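DNA-binding protein Sso10a-2 (PDB 4HW0) binds DNA, probably through its winged-helix domain, and is thought to take part in compacting and organising the chromatin of Sulfolobus solfataricus. Local coordinates at residues E22-I27 against I64-E69. Residues are numbered along the deposited sequence; the frame is centred on the assembly and turned at random.
Sequences EPKCGI and IYEITE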
# COMPACT_ATOMS: atom_id res chain seq x y z
N GLU A 22 -0.77 27.46 -2.09
CA GLU A 22 -1.15 27.98 -0.81
C GLU A 22 -0.51 29.31 -0.51
O GLU A 22 0.69 29.36 -0.29
CB GLU A 22 -0.75 26.98 0.24
CG GLU A 22 -0.75 27.58 1.64
CD GLU A 22 -2.07 27.31 2.33
OE1 GLU A 22 -2.27 26.13 2.67
OE2 GLU A 22 -2.86 28.27 2.51
N PRO A 23 -1.32 30.39 -0.45
CA PRO A 23 -2.79 30.45 -0.62
C PRO A 23 -3.24 30.41 -2.08
O PRO A 23 -4.34 29.95 -2.37
CB PRO A 23 -3.14 31.80 0.00
CG PRO A 23 -1.92 32.65 -0.24
CD PRO A 23 -0.74 31.73 -0.21
N LYS A 24 -2.38 30.90 -2.97
CA LYS A 24 -2.70 31.07 -4.38
C LYS A 24 -1.58 30.50 -5.27
O LYS A 24 -0.40 30.35 -4.85
CB LYS A 24 -2.80 32.57 -4.76
CG LYS A 24 -3.70 33.49 -3.98
CD LYS A 24 -3.79 34.90 -4.61
CE LYS A 24 -4.98 35.73 -4.15
NZ LYS A 24 -5.65 35.24 -2.90
N CYS A 25 -1.91 30.28 -6.53
CA CYS A 25 -0.93 29.83 -7.54
C CYS A 25 -1.46 30.25 -8.90
O CYS A 25 -2.66 30.08 -9.21
CB CYS A 25 -0.68 28.31 -7.49
SG CYS A 25 -2.22 27.35 -7.63
N GLY A 26 -0.59 30.76 -9.73
CA GLY A 26 -0.83 30.82 -11.17
C GLY A 26 -0.20 29.61 -11.86
O GLY A 26 0.33 28.71 -11.22
N ILE A 27 -0.29 29.60 -13.17
CA ILE A 27 0.12 28.44 -13.95
C ILE A 27 1.62 28.19 -13.88
O ILE A 27 2.05 27.05 -13.91
CB ILE A 27 -0.39 28.59 -15.38
CG1 ILE A 27 -0.21 27.29 -16.19
CG2 ILE A 27 0.28 29.73 -16.09
CD1 ILE A 27 -1.12 26.15 -15.78
N ILE A 64 -5.75 32.58 -11.77
CA ILE A 64 -5.20 32.44 -10.43
C ILE A 64 -6.06 31.46 -9.70
O ILE A 64 -7.30 31.59 -9.73
CB ILE A 64 -5.22 33.76 -9.66
CG1 ILE A 64 -4.30 34.78 -10.32
CG2 ILE A 64 -4.81 33.57 -8.20
CD1 ILE A 64 -2.88 34.28 -10.61
N TYR A 65 -5.43 30.47 -9.08
CA TYR A 65 -6.15 29.45 -8.34
C TYR A 65 -5.89 29.62 -6.85
O TYR A 65 -4.78 30.05 -6.41
CB TYR A 65 -5.73 28.08 -8.81
CG TYR A 65 -5.99 27.81 -10.26
CD1 TYR A 65 -5.06 28.18 -11.23
CD2 TYR A 65 -7.11 27.12 -10.66
CE1 TYR A 65 -5.29 27.91 -12.56
CE2 TYR A 65 -7.34 26.84 -11.99
CZ TYR A 65 -6.45 27.27 -12.93
OH TYR A 65 -6.71 26.99 -14.27
N GLU A 66 -6.91 29.40 -6.07
CA GLU A 66 -6.76 29.52 -4.63
C GLU A 66 -7.22 28.29 -3.96
O GLU A 66 -8.32 27.84 -4.24
CB GLU A 66 -7.64 30.60 -4.05
CG GLU A 66 -7.26 31.95 -4.47
CD GLU A 66 -8.28 32.99 -3.93
OE1 GLU A 66 -9.03 32.65 -2.94
OE2 GLU A 66 -8.29 34.12 -4.51
N ILE A 67 -6.44 27.79 -3.03
CA ILE A 67 -6.81 26.55 -2.36
C ILE A 67 -7.93 26.87 -1.41
O ILE A 67 -7.94 27.94 -0.80
CB ILE A 67 -5.64 25.89 -1.63
CG1 ILE A 67 -5.94 24.41 -1.29
CG2 ILE A 67 -5.17 26.71 -0.43
CD1 ILE A 67 -4.67 23.64 -0.87
N THR A 68 -8.87 25.94 -1.32
CA THR A 68 -10.00 26.07 -0.43
C THR A 68 -9.75 25.24 0.83
O THR A 68 -8.80 24.45 0.92
CB THR A 68 -11.25 25.54 -1.07
OG1 THR A 68 -11.14 24.14 -1.27
CG2 THR A 68 -11.48 26.21 -2.44
N GLU A 69 -10.63 25.41 1.80
CA GLU A 69 -10.55 24.59 2.99
C GLU A 69 -10.61 23.11 2.63
O GLU A 69 -9.85 22.28 3.13
CB GLU A 69 -11.66 25.04 3.93
CG GLU A 69 -12.00 24.09 5.04
CD GLU A 69 -11.14 24.31 6.27
OE1 GLU A 69 -9.95 24.70 6.11
OE2 GLU A 69 -11.68 24.10 7.39
O HOH W 1 -6.15 30.09 -0.26
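Cys25 and Tyr65 form the hydrogen-bonded antiparallel pair that joins the short strand 24-25 to the edge of the wing hairpin, completing the three-stranded sheet of a winged helix-turn-helix domain. Tyr65 N gives a nearly straight bond to Cys25 O (2.8 Å, 171° at the hydrogen), and Cys25 N returns one to Tyr65 O at 2.9 Å. A third backbone bond runs from Ile67 N to Pro23 O at 3.1 Å; a water donates to that same carbonyl and to Ile67 O. The cis peptide before Pro23 belongs to the turn leading into this short strand.

Charge pairing occupies the face carrying Lys24 and Glu66, whose chains lie alongside each other and point the same way. Long charged chains suit this more open face, where Lys24 is exposed and Glu66 partly so: Lys24 NZ makes a salt bridge to Glu66 OE2 whose hydrogen bond is weak (3.3 Å), and Lys57 from strand 54-59 also holds that oxygen. An alanine in place of Glu66 would probably leave both lysines without their shared carboxylate.

Apolar packing rules the other face, where both residues are buried and the large Tyr65 ring packs against Leu45 and Val49 of helix 38-50. With CG beside its own backbone N (chi1 -60°), the ring comes up to the carbonyl that this N binds, and Cys25 O lies at its edge, in plane. A cysteine suits position 25 because it can bond to Cys21; its SG rests 3.8 Å from Tyr65 CB.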